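Local coordinates for filamentous hemagglutinin (Bordetella pertussis, PDB 1RWR), which serves as a cell-adhesion protein whose N-terminal beta-helical domain probably directs its export through the two-partner secretion pathway, at residues V20-D25 with V47-L52; L77-D82 with T126-V131; I109-L114 with G150-T155; K179-I184 with A224-H229; D265-R270 with K285-G290. All coordinates share one frame; numbering follows the deposited sequence.

Contact 1: residues V20-D25 with V47-L52; sequences VVNIAD and VFNNGL
Val-21 and Phe-48 pair across two neighbouring parallel strands near the N-terminal end of this beta-helix, in a sheet where 20-22 lies between 10-12 and 45-50. Val-21 N gives a straight bond to Val-47 O (2.8 Å), and Val-21 O accepts from Asn-49 N at 2.8 Å. Beta-branched Val-20, Val-21 and Val-47 suit these extended, buried strands. Val-20 and Val-47 occupy one face, where Leu-63 packs on both; Val-21 and Phe-48 occupy the other. There Phe-48 presents a ring edge: Ile-23 CG2 sits near the ring plane, 4.0 Å from CD1. Ile-23 CG1 lies between its backbone N and carbonyl carbon (chi1 58°), which lays it 3.4 Å from Asn-49 O.

Beyond this tight part the chains separate. The strand axes already diverge by 34°, and an inverse gamma turn centred on Asn-22 leads 20-25 off the sheet. Ala-24 and Asp-25 no longer meet 47-52; Asp-25 instead forms a salt bridge with Arg-71. Leu-52 is exposed to solvent.

Asparagine suits the place where the strands part, since its amide can both give and accept. Asn-49 OD1 receives Gly-51 N in an Asx turn, while ND2 also serves Thr-64 O. Across the two segments, Asn-22 OD1 takes a rather bent bond from Asn-49 ND2 at 2.9 Å, in the plane of the Asn-22 carbonyl but tilted out of the Asn-49 amide plane, with the two amides turned 46° apart.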
# COMPACT_ATOMS: atom_id res chain seq x y z
N VAL A 20 -7.95 -8.75 17.54
CA VAL A 20 -7.71 -7.39 17.99
C VAL A 20 -6.21 -7.32 18.27
O VAL A 20 -5.69 -8.10 19.06
CB VAL A 20 -8.48 -7.05 19.29
CG1 VAL A 20 -8.03 -5.70 19.85
CG2 VAL A 20 -9.97 -7.09 19.08
N VAL A 21 -5.53 -6.39 17.60
CA VAL A 21 -4.13 -6.15 17.82
C VAL A 21 -4.01 -5.04 18.83
O VAL A 21 -4.35 -3.88 18.53
CB VAL A 21 -3.40 -5.74 16.52
CG1 VAL A 21 -1.94 -5.49 16.80
CG2 VAL A 21 -3.56 -6.82 15.45
N ASN A 22 -3.56 -5.39 20.04
CA ASN A 22 -3.13 -4.40 21.02
C ASN A 22 -1.72 -3.95 20.66
O ASN A 22 -0.73 -4.50 21.12
CB ASN A 22 -3.23 -4.95 22.46
CG ASN A 22 -4.64 -4.93 22.97
OD1 ASN A 22 -5.47 -4.17 22.48
ND2 ASN A 22 -4.94 -5.79 23.97
N ILE A 23 -1.68 -2.92 19.81
CA ILE A 23 -0.46 -2.34 19.31
C ILE A 23 0.42 -1.83 20.46
O ILE A 23 -0.09 -1.52 21.54
CB ILE A 23 -0.76 -1.18 18.31
CG1 ILE A 23 -1.60 -0.06 18.95
CG2 ILE A 23 -1.50 -1.69 17.07
CD1 ILE A 23 -1.63 1.23 18.08
N ALA A 24 1.71 -1.73 20.19
CA ALA A 24 2.69 -1.17 21.10
C ALA A 24 2.47 0.30 21.33
O ALA A 24 2.00 1.04 20.46
CB ALA A 24 4.12 -1.43 20.56
N ASP A 25 2.84 0.75 22.52
CA ASP A 25 2.79 2.19 22.81
C ASP A 25 3.61 2.94 21.76
O ASP A 25 4.74 2.53 21.47
CB ASP A 25 3.34 2.44 24.22
CG ASP A 25 2.89 3.74 24.81
OD1 ASP A 25 1.86 4.29 24.37
OD2 ASP A 25 3.54 4.25 25.78
N VAL A 47 -8.87 -5.76 13.82
CA VAL A 47 -9.02 -4.48 14.48
C VAL A 47 -7.68 -4.09 15.12
O VAL A 47 -7.18 -4.83 15.98
CB VAL A 47 -10.13 -4.54 15.54
CG1 VAL A 47 -10.24 -3.20 16.32
CG2 VAL A 47 -11.42 -4.90 14.89
N PHE A 48 -7.17 -2.92 14.78
CA PHE A 48 -6.02 -2.35 15.45
C PHE A 48 -6.52 -1.49 16.61
O PHE A 48 -7.30 -0.57 16.41
CB PHE A 48 -5.19 -1.47 14.51
CG PHE A 48 -4.50 -2.23 13.45
CD1 PHE A 48 -3.28 -2.82 13.69
CD2 PHE A 48 -5.10 -2.37 12.20
CE1 PHE A 48 -2.64 -3.54 12.65
CE2 PHE A 48 -4.49 -3.08 11.21
CZ PHE A 48 -3.26 -3.66 11.43
N ASN A 49 -6.08 -1.80 17.81
CA ASN A 49 -6.64 -1.14 19.00
C ASN A 49 -5.86 0.11 19.34
O ASN A 49 -4.86 0.05 20.01
CB ASN A 49 -6.72 -2.10 20.20
CG ASN A 49 -7.52 -1.52 21.38
OD1 ASN A 49 -7.87 -0.33 21.39
ND2 ASN A 49 -7.78 -2.36 22.38
N ASN A 50 -6.35 1.25 18.86
CA ASN A 50 -5.75 2.55 19.18
C ASN A 50 -6.64 3.33 20.16
O ASN A 50 -6.78 4.58 20.05
CB ASN A 50 -5.56 3.34 17.90
CG ASN A 50 -4.47 4.40 17.97
OD1 ASN A 50 -3.53 4.34 18.78
ND2 ASN A 50 -4.54 5.35 17.04
N GLY A 51 -7.26 2.58 21.08
CA GLY A 51 -8.25 3.11 21.99
C GLY A 51 -7.71 3.28 23.40
O GLY A 51 -7.04 2.42 23.91
N LEU A 52 -7.98 4.44 23.99
CA LEU A 52 -7.73 4.69 25.42
C LEU A 52 -8.94 4.40 26.29
O LEU A 52 -8.82 4.39 27.53
CB LEU A 52 -7.29 6.14 25.61
CG LEU A 52 -6.01 6.57 24.93
CD1 LEU A 52 -5.72 8.04 25.21
CD2 LEU A 52 -4.80 5.74 25.32

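Contact 2: residues L77-D82 with T126-V131; sequences LAEVTD and TGRPSV
Glu-79 and Pro-129 face each other with their CA atoms 7.6 Å apart, because strands 77-80 and 128-131 belong to different sheets: the first runs in the long parallel sheet of the beta-helix, the second in a four-stranded antiparallel sheet packed outside it. Their axes approach to 8.2 Å at 131°, so side chains, not backbone bonds, join them.

Glu-79 reaches out with an extended chain and meets Arg-128 in a salt bridge, OE2 to NH1 2.7 Å. OE2 uses its anti lone pair yet is tilted out of the guanidinium plane, which stands 47° from the carboxylate. Arginine suits this edge because the same NH1 also gives a straight bond (3.1 Å, 166°) to Val-80 O, which lies in that plane; bends at chi2 and chi3 fold its chain back to do so. A water held by Arg-128 NH2 bonds Val-80 O and Asp-82 O. Glu-79 OE1 has Lys-35 and His-33 as further partners, which probably favours the charged carboxylate.

The compact Pro-129 ring lies against the Glu-79 chain, its CD 3.4 Å from OE2. Beyond it the contact turns apolar: Leu-77 CD2 touches Pro-129 CB and meets Val-131 CG2 tip to tip at 3.7 Å.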
# COMPACT_ATOMS: atom_id res chain seq x y z
N LEU A 77 2.65 0.77 12.32
CA LEU A 77 3.45 -0.07 11.49
C LEU A 77 3.41 -1.50 12.02
O LEU A 77 3.67 -1.74 13.20
CB LEU A 77 4.89 0.40 11.62
CG LEU A 77 5.99 -0.42 10.97
CD1 LEU A 77 5.83 -0.56 9.45
CD2 LEU A 77 7.31 0.28 11.29
N ALA A 78 3.08 -2.43 11.14
CA ALA A 78 3.15 -3.84 11.38
C ALA A 78 4.24 -4.35 10.46
O ALA A 78 4.09 -4.28 9.24
CB ALA A 78 1.80 -4.53 11.01
N GLU A 79 5.34 -4.84 11.04
CA GLU A 79 6.50 -5.33 10.30
C GLU A 79 6.70 -6.80 10.56
O GLU A 79 6.77 -7.20 11.72
CB GLU A 79 7.77 -4.62 10.79
CG GLU A 79 9.02 -5.06 10.07
CD GLU A 79 10.32 -4.60 10.71
OE1 GLU A 79 10.28 -3.84 11.68
OE2 GLU A 79 11.41 -4.93 10.19
N VAL A 80 6.76 -7.62 9.53
CA VAL A 80 7.05 -9.03 9.68
C VAL A 80 8.56 -9.25 9.71
O VAL A 80 9.26 -8.82 8.79
CB VAL A 80 6.42 -9.87 8.56
CG1 VAL A 80 6.91 -11.34 8.62
CG2 VAL A 80 4.92 -9.83 8.65
N THR A 81 9.03 -9.95 10.74
CA THR A 81 10.46 -10.18 10.95
C THR A 81 10.98 -11.55 10.52
O THR A 81 12.19 -11.73 10.44
CB THR A 81 10.80 -10.02 12.41
OG1 THR A 81 10.17 -11.09 13.11
CG2 THR A 81 10.24 -8.80 12.96
N ASP A 82 10.11 -12.51 10.25
CA ASP A 82 10.55 -13.87 9.88
C ASP A 82 10.49 -14.07 8.37
O ASP A 82 10.68 -13.09 7.68
CB ASP A 82 9.80 -14.94 10.64
CG ASP A 82 10.71 -16.10 11.04
OD1 ASP A 82 11.83 -16.21 10.45
OD2 ASP A 82 10.39 -16.93 11.93
N THR A 126 7.04 -4.11 0.72
CA THR A 126 8.04 -5.14 1.03
C THR A 126 9.35 -4.51 1.49
O THR A 126 10.34 -5.22 1.63
CB THR A 126 8.31 -6.06 -0.15
OG1 THR A 126 8.84 -5.29 -1.25
CG2 THR A 126 7.03 -6.67 -0.61
N GLY A 127 9.35 -3.21 1.75
CA GLY A 127 10.52 -2.57 2.35
C GLY A 127 10.75 -2.90 3.81
O GLY A 127 9.80 -3.14 4.58
N ARG A 128 12.03 -2.95 4.20
CA ARG A 128 12.39 -3.05 5.59
C ARG A 128 12.33 -1.65 6.23
O ARG A 128 13.01 -0.74 5.76
CB ARG A 128 13.79 -3.64 5.72
CG ARG A 128 14.26 -3.75 7.11
CD ARG A 128 13.46 -4.74 7.91
NE ARG A 128 13.69 -6.15 7.52
CZ ARG A 128 12.82 -7.12 7.72
NH1 ARG A 128 11.60 -6.87 8.27
NH2 ARG A 128 13.14 -8.35 7.36
N PRO A 129 11.54 -1.47 7.28
CA PRO A 129 11.41 -0.13 7.88
C PRO A 129 12.59 0.26 8.72
O PRO A 129 13.12 -0.57 9.43
CB PRO A 129 10.21 -0.25 8.80
CG PRO A 129 9.72 -1.63 8.68
CD PRO A 129 10.68 -2.45 7.94
N SER A 130 12.99 1.51 8.60
CA SER A 130 13.86 2.16 9.58
C SER A 130 13.05 3.27 10.22
O SER A 130 12.62 4.19 9.51
CB SER A 130 15.08 2.73 8.87
OG SER A 130 15.98 1.68 8.60
N VAL A 131 12.86 3.22 11.53
CA VAL A 131 12.03 4.18 12.25
C VAL A 131 12.90 5.01 13.22
O VAL A 131 13.59 4.45 14.07
CB VAL A 131 10.94 3.46 13.05
CG1 VAL A 131 10.13 4.46 13.88
CG2 VAL A 131 10.03 2.64 12.12
O HOH W 1 12.77 -2.02 11.54
O HOH W 2 11.24 -10.33 7.39

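Contact 3: residues I109-L114 with G150-T155; sequences ISVNGL and GGVNAT
Leu-114 O receives Asn-153 N at 2.8 Å, and Asn-112 OD1 takes Gly-150 N at 2.8 Å, nearly along the C=O axis. These bonds join successive coils of the beta-helix where the chain rounds a corner at Asn-112 and Gly-113, passing from the sheet of strand 109-111 to that of strand 114-117.

Between them, Gly-151 O is shared by two donors: Leu-114 N makes a straight bond (3.0 Å, 163°), and Gly-113 N adds a weak, bent one. One carbonyl thus holds two consecutive amides of the corner. The single bridge between Leu-114 and Val-152 carries this bonding toward strand 152-153, helped by the CA-H of Val-152, which also points at Leu-114 O.

Glycines suit the turn on both coils. Gly-113 and Gly-151 have positive phi, easily adopted without a side chain, and the bare CA of Gly-150 lets Asn-112 OD1 come within 3.1 Å. Asparagine suits position 112: with CG anti to N (chi1 -168°), its amide oxygen swings back to the neighbouring coil although its CB starts out pointing away.

Inside the corner the contact is apolar. The Val-111 and Val-152 side chains meet at a slant, CG1 of Val-111 3.7 Å from CG2 of Val-152; Ile-147 lies against both valines, while Leu-114 packs on Leu-122 and Leu-124.

Farther along, the Asn-153 amide leads away from 109-114. Its OD1 is taken by Lys-176 NZ, and ND2 bonds Thr-155 OG1 at 2.6 Å, with that oxygen close to the amide plane.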
# COMPACT_ATOMS: atom_id res chain seq x y z
N ILE A 109 3.64 -9.65 -0.11
CA ILE A 109 2.26 -9.49 0.34
C ILE A 109 1.30 -9.80 -0.79
O ILE A 109 1.49 -9.31 -1.91
CB ILE A 109 2.01 -8.05 0.83
CG1 ILE A 109 3.02 -7.62 1.90
CG2 ILE A 109 0.58 -7.90 1.29
CD1 ILE A 109 2.85 -6.15 2.28
N SER A 110 0.28 -10.60 -0.50
CA SER A 110 -0.81 -10.79 -1.44
C SER A 110 -2.08 -10.20 -0.83
O SER A 110 -2.30 -10.29 0.40
CB SER A 110 -0.94 -12.27 -1.80
OG SER A 110 -1.20 -13.02 -0.67
N VAL A 111 -2.89 -9.56 -1.68
CA VAL A 111 -4.02 -8.79 -1.27
C VAL A 111 -5.26 -9.24 -2.03
O VAL A 111 -5.24 -9.30 -3.23
CB VAL A 111 -3.77 -7.32 -1.55
CG1 VAL A 111 -4.89 -6.47 -1.05
CG2 VAL A 111 -2.46 -6.83 -0.91
N ASN A 112 -6.34 -9.54 -1.31
CA ASN A 112 -7.58 -9.97 -1.98
C ASN A 112 -8.83 -9.44 -1.28
O ASN A 112 -9.22 -9.95 -0.24
CB ASN A 112 -7.65 -11.49 -2.05
CG ASN A 112 -8.75 -11.96 -2.98
OD1 ASN A 112 -8.89 -11.45 -4.05
ND2 ASN A 112 -9.55 -12.93 -2.54
N GLY A 113 -9.44 -8.42 -1.84
CA GLY A 113 -10.66 -7.86 -1.27
C GLY A 113 -10.39 -7.13 0.05
O GLY A 113 -10.97 -7.44 1.11
N LEU A 114 -9.52 -6.14 -0.03
CA LEU A 114 -9.05 -5.40 1.14
C LEU A 114 -9.77 -4.06 1.23
O LEU A 114 -9.94 -3.38 0.24
CB LEU A 114 -7.54 -5.19 1.05
CG LEU A 114 -6.83 -4.64 2.32
CD1 LEU A 114 -6.90 -5.63 3.44
CD2 LEU A 114 -5.39 -4.24 2.05
N GLY A 150 -9.92 -9.87 -6.11
CA GLY A 150 -10.81 -9.21 -5.15
C GLY A 150 -10.53 -7.72 -4.97
O GLY A 150 -11.43 -6.93 -4.60
N GLY A 151 -9.28 -7.33 -5.20
CA GLY A 151 -8.94 -5.94 -5.35
C GLY A 151 -8.81 -5.23 -4.02
O GLY A 151 -8.76 -5.86 -2.94
N VAL A 152 -8.76 -3.91 -4.13
CA VAL A 152 -8.65 -3.02 -2.99
C VAL A 152 -9.69 -1.93 -3.11
O VAL A 152 -9.80 -1.23 -4.13
CB VAL A 152 -7.24 -2.37 -2.86
CG1 VAL A 152 -7.23 -1.34 -1.72
CG2 VAL A 152 -6.17 -3.43 -2.69
N ASN A 153 -10.44 -1.78 -2.03
CA ASN A 153 -11.33 -0.64 -1.82
C ASN A 153 -10.61 0.39 -0.94
O ASN A 153 -10.51 0.20 0.25
CB ASN A 153 -12.60 -1.11 -1.11
CG ASN A 153 -13.59 0.03 -0.81
OD1 ASN A 153 -14.55 -0.17 -0.01
ND2 ASN A 153 -13.40 1.15 -1.41
N ALA A 154 -10.19 1.48 -1.54
CA ALA A 154 -9.43 2.54 -0.88
C ALA A 154 -10.28 3.69 -0.30
O ALA A 154 -9.73 4.69 0.18
CB ALA A 154 -8.41 3.07 -1.84
N THR A 155 -11.60 3.54 -0.34
CA THR A 155 -12.52 4.56 0.08
C THR A 155 -12.16 5.00 1.49
O THR A 155 -12.01 4.16 2.38
CB THR A 155 -13.92 4.03 0.06
OG1 THR A 155 -14.23 3.59 -1.28
CG2 THR A 155 -14.93 5.17 0.36

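Contact 4: residues K179-I184 with A224-H229; sequences KPLADI and AMYGKH
Asp-183 OD1 is gripped twice by His-229: ND1 gives it a straight bond of 2.8 Å, and the backbone N adds a weak one at 3.0 Å. Asp-183 CG stands beside its backbone N, opposite the carbonyl carbon (chi1 -72°), which brings the carboxylate to His-229. The two side chains lie alongside each other with carboxylate and ring 73° apart. OD1 lies at the ring edge near its plane, where the ND1 N-H points, and ND1 comes from above the carboxylate plane. Aspartate is short enough to curl back onto the next coil, and histidine offers an N-H exactly there. Lys-228 CB touches the same OD1 at 3.2 Å, but its NZ stays beyond salt-bridge range; two waters link NZ to Leu-181 O instead.

Backbone bonds join these consecutive coils of the beta-helix beside strands 183-188 and 229-234, neighbours in its long parallel sheet. Ile-184 N bonds His-229 O (2.9 Å, 170°), and Lys-228 N bonds Ala-182 O. Gly-227, without a side chain, lets its CA lie 3.2 Å from Ala-182 O and leaves a place for Ile-184 CD1.

Leu-181 lays its branched end over one face of the Tyr-226 ring in a CH-pi contact, CD1 4.0 Å from the centroid and displaced toward the rim; CD2 lies 3.7 Å from CZ. Ile-184 CD1 turns inward to Met-225 CB. Another water donates to both Ala-182 O and Tyr-226 O.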
# COMPACT_ATOMS: atom_id res chain seq x y z
N LYS A 179 -17.72 8.70 -3.64
CA LYS A 179 -17.24 8.75 -2.25
C LYS A 179 -15.84 9.39 -2.26
O LYS A 179 -15.31 9.71 -3.32
CB LYS A 179 -17.20 7.34 -1.65
CG LYS A 179 -18.38 6.95 -0.77
CD LYS A 179 -19.63 7.72 -1.05
CE LYS A 179 -20.83 7.07 -0.39
NZ LYS A 179 -21.71 6.50 -1.41
N PRO A 180 -15.27 9.65 -1.07
CA PRO A 180 -13.97 10.33 -1.01
C PRO A 180 -12.94 9.50 -1.71
O PRO A 180 -12.77 8.33 -1.35
CB PRO A 180 -13.68 10.44 0.50
CG PRO A 180 -15.06 10.35 1.13
CD PRO A 180 -15.79 9.34 0.28
N LEU A 181 -12.29 10.07 -2.73
CA LEU A 181 -11.39 9.28 -3.56
C LEU A 181 -9.96 9.34 -3.07
O LEU A 181 -9.39 10.41 -2.90
CB LEU A 181 -11.44 9.77 -4.96
CG LEU A 181 -10.91 9.08 -6.18
CD1 LEU A 181 -11.22 7.60 -6.30
CD2 LEU A 181 -11.52 9.82 -7.38
N ALA A 182 -9.38 8.17 -2.86
CA ALA A 182 -7.97 8.06 -2.48
C ALA A 182 -7.04 8.32 -3.65
O ALA A 182 -7.34 7.96 -4.78
CB ALA A 182 -7.69 6.69 -1.92
N ASP A 183 -5.90 8.92 -3.39
CA ASP A 183 -4.78 8.83 -4.32
C ASP A 183 -4.22 7.41 -4.31
O ASP A 183 -4.38 6.66 -3.34
CB ASP A 183 -3.63 9.72 -3.88
CG ASP A 183 -3.87 11.16 -4.06
OD1 ASP A 183 -4.75 11.60 -4.80
OD2 ASP A 183 -3.14 11.98 -3.44
N ILE A 184 -3.60 7.03 -5.42
CA ILE A 184 -2.97 5.72 -5.56
C ILE A 184 -1.54 5.96 -6.03
O ILE A 184 -1.29 6.72 -7.01
CB ILE A 184 -3.70 4.87 -6.59
CG1 ILE A 184 -5.16 4.62 -6.20
CG2 ILE A 184 -2.92 3.56 -6.82
CD1 ILE A 184 -6.01 4.04 -7.32
N ALA A 224 -7.66 -2.56 -13.20
CA ALA A 224 -8.12 -1.19 -13.43
C ALA A 224 -7.97 -0.37 -12.15
O ALA A 224 -8.10 -0.90 -11.06
CB ALA A 224 -9.56 -1.17 -13.88
N MET A 225 -7.66 0.92 -12.30
CA MET A 225 -7.48 1.81 -11.16
C MET A 225 -8.27 3.09 -11.32
O MET A 225 -8.37 3.65 -12.42
CB MET A 225 -6.01 2.15 -10.99
CG MET A 225 -5.12 0.96 -10.87
SD MET A 225 -3.36 1.47 -10.65
CE MET A 225 -2.82 1.39 -12.02
N TYR A 226 -8.82 3.55 -10.19
CA TYR A 226 -9.56 4.80 -10.11
C TYR A 226 -9.10 5.54 -8.85
O TYR A 226 -9.31 5.07 -7.74
CB TYR A 226 -11.04 4.50 -10.13
CG TYR A 226 -11.98 5.68 -9.95
CD1 TYR A 226 -11.89 6.78 -10.78
CD2 TYR A 226 -12.97 5.66 -8.98
CE1 TYR A 226 -12.75 7.88 -10.63
CE2 TYR A 226 -13.83 6.76 -8.82
CZ TYR A 226 -13.70 7.86 -9.67
OH TYR A 226 -14.52 8.96 -9.60
N GLY A 227 -8.42 6.67 -9.04
CA GLY A 227 -7.83 7.40 -7.94
C GLY A 227 -7.77 8.88 -8.23
O GLY A 227 -7.81 9.31 -9.39
N LYS A 228 -7.72 9.68 -7.16
CA LYS A 228 -7.74 11.14 -7.27
C LYS A 228 -6.56 11.64 -8.09
O LYS A 228 -6.71 12.44 -8.99
CB LYS A 228 -7.79 11.77 -5.85
CG LYS A 228 -7.84 13.28 -5.84
CD LYS A 228 -8.22 13.81 -4.48
CE LYS A 228 -7.13 13.60 -3.47
NZ LYS A 228 -7.64 13.97 -2.13
N HIS A 229 -5.38 11.15 -7.74
CA HIS A 229 -4.21 11.16 -8.56
C HIS A 229 -3.70 9.73 -8.55
O HIS A 229 -3.74 9.07 -7.51
CB HIS A 229 -3.10 12.05 -7.99
CG HIS A 229 -3.54 13.45 -7.68
ND1 HIS A 229 -4.13 13.78 -6.47
CD2 HIS A 229 -3.49 14.60 -8.40
CE1 HIS A 229 -4.43 15.07 -6.47
NE2 HIS A 229 -4.08 15.58 -7.63
O HOH W 3 -7.46 11.60 -1.23
O HOH W 4 -9.67 12.01 -0.68
O HOH W 5 -8.88 5.47 -5.02

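Contact 5: residues D265-R270 with K285-G290; sequences DATVQR and KLASGG
The Asp-265 carboxylate, the one flat side-chain group that closely meets the opposite segment, lies beside Lys-285 and touches it through OD1: Lys-285 CB is 3.5 Å from Asp-265 OD1, and the Lys-285 N bond is weak. Both chains point the same way from one surface of the beta-helix, and their charged ends stay apart without forming a salt bridge.

The flat peptide groups do the main work. Strands 265-268 and 285-288 belong to consecutive coils stacked in parallel, their axes 4.7 Å apart and only 3° from true alignment. Ala-266 N bonds Lys-285 O, Ala-287 N bonds Ala-266 O and Val-268 N bonds Ala-287 O, each at 3.0 Å. CA-H contacts add to these bonds.

One face looks inward. Ala-266 is small enough for Leu-286 to bend over it; with CG beside the backbone N, opposite the carbonyl carbon (chi1 -55°), Leu-286 brings CD2 within 3.7 Å of Ala-266 CB. Leu-273 packs on both, and Val-268 also meets Leu-273. Ser-288 turns its OG away to Gly-271 O and Ala-292 N, where a small hydroxyl can bond backbone atoms that follow both strands. On the outer face Thr-267 and Ala-287 stand next to Asp-265 and Lys-285, and much of this surface is open to solvent. There a water lies 2.9 Å from Thr-267 OG1 and donates to Lys-285 O at 2.8 Å.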
# COMPACT_ATOMS: atom_id res chain seq x y z
N ASP A 265 -5.90 2.00 -21.83
CA ASP A 265 -6.66 3.26 -21.79
C ASP A 265 -6.32 4.03 -20.53
O ASP A 265 -6.22 3.45 -19.45
CB ASP A 265 -8.16 2.97 -21.82
CG ASP A 265 -8.59 2.32 -23.09
OD1 ASP A 265 -7.87 2.40 -24.09
OD2 ASP A 265 -9.66 1.69 -23.17
N ALA A 266 -6.16 5.35 -20.64
CA ALA A 266 -5.97 6.19 -19.45
C ALA A 266 -6.66 7.52 -19.69
O ALA A 266 -6.49 8.11 -20.77
CB ALA A 266 -4.49 6.43 -19.15
N THR A 267 -7.38 8.00 -18.68
CA THR A 267 -8.17 9.21 -18.80
C THR A 267 -8.05 10.04 -17.55
O THR A 267 -8.21 9.52 -16.47
CB THR A 267 -9.64 8.82 -18.96
OG1 THR A 267 -9.78 7.92 -20.08
CG2 THR A 267 -10.52 10.03 -19.26
N VAL A 268 -7.81 11.33 -17.72
CA VAL A 268 -7.84 12.26 -16.60
C VAL A 268 -8.91 13.30 -16.89
O VAL A 268 -8.91 13.87 -17.97
CB VAL A 268 -6.48 12.96 -16.47
CG1 VAL A 268 -6.47 13.96 -15.32
CG2 VAL A 268 -5.37 11.92 -16.33
N GLN A 269 -9.77 13.61 -15.91
CA GLN A 269 -10.88 14.55 -16.17
C GLN A 269 -10.44 16.00 -16.25
O GLN A 269 -10.85 16.75 -17.16
CB GLN A 269 -11.99 14.42 -15.12
CG GLN A 269 -12.46 12.98 -14.91
CD GLN A 269 -12.93 12.31 -16.20
OE1 GLN A 269 -13.42 12.99 -17.10
NE2 GLN A 269 -12.76 10.99 -16.30
N ARG A 270 -9.59 16.39 -15.31
CA ARG A 270 -9.20 17.81 -15.13
C ARG A 270 -7.77 17.84 -14.62
O ARG A 270 -7.51 18.18 -13.48
CB ARG A 270 -10.11 18.51 -14.11
CG ARG A 270 -11.54 18.78 -14.56
CD ARG A 270 -11.70 20.02 -15.46
NE ARG A 270 -13.12 20.19 -15.82
CZ ARG A 270 -13.65 19.81 -16.96
NH2 ARG A 270 -14.94 19.99 -17.21
N LYS A 285 -5.50 4.29 -25.67
CA LYS A 285 -6.27 5.53 -25.89
C LYS A 285 -6.05 6.41 -24.66
O LYS A 285 -6.37 6.00 -23.54
CB LYS A 285 -7.79 5.31 -26.07
CG LYS A 285 -8.21 4.51 -27.33
CD LYS A 285 -9.70 4.65 -27.69
CE LYS A 285 -10.62 4.09 -26.58
NZ LYS A 285 -12.09 3.99 -26.96
N LEU A 286 -5.54 7.62 -24.87
CA LEU A 286 -5.39 8.59 -23.79
C LEU A 286 -6.40 9.73 -23.97
O LEU A 286 -6.67 10.17 -25.10
CB LEU A 286 -3.98 9.15 -23.78
CG LEU A 286 -2.85 8.13 -23.68
CD1 LEU A 286 -1.52 8.83 -23.76
CD2 LEU A 286 -2.95 7.35 -22.37
N ALA A 287 -6.94 10.23 -22.87
CA ALA A 287 -7.82 11.40 -22.94
C ALA A 287 -7.68 12.22 -21.71
O ALA A 287 -7.43 11.69 -20.64
CB ALA A 287 -9.23 11.00 -23.15
N SER A 288 -7.78 13.54 -21.87
CA SER A 288 -7.78 14.49 -20.78
C SER A 288 -8.91 15.48 -21.07
O SER A 288 -9.04 15.98 -22.20
CB SER A 288 -6.43 15.20 -20.66
OG SER A 288 -6.43 16.21 -19.65
N GLY A 289 -9.76 15.75 -20.08
CA GLY A 289 -10.95 16.57 -20.33
C GLY A 289 -10.64 18.05 -20.55
O GLY A 289 -11.55 18.86 -20.92
N GLY A 290 -9.40 18.39 -20.24
CA GLY A 290 -8.82 19.72 -20.38
C GLY A 290 -7.37 19.51 -20.76
O GLY A 290 -6.43 20.07 -20.22
O HOH W 6 -8.87 7.05 -22.70

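How the contacts relate
The five contacts follow the long axis of the beta-helix from its N-terminal end to its C-terminal end, with the centres of contacts 1 and 5 about 42 Å apart. Contacts 2 and 4 both reach the long parallel sheet, through strands 75-80, 183-188 and 229-234; contacts 3, 4 and 5 share another, through 109-111, 225-226, 261-268 and 285-288. Most come in series along the chain, but the segments of contacts 2 and 3 alternate. Contacts 3 and 4 touch, Ala-154 O lying 3.5 Å from Ala-182 CB. The rod thus grows coil by coil, while contact 2 ties an additional antiparallel sheet to its side.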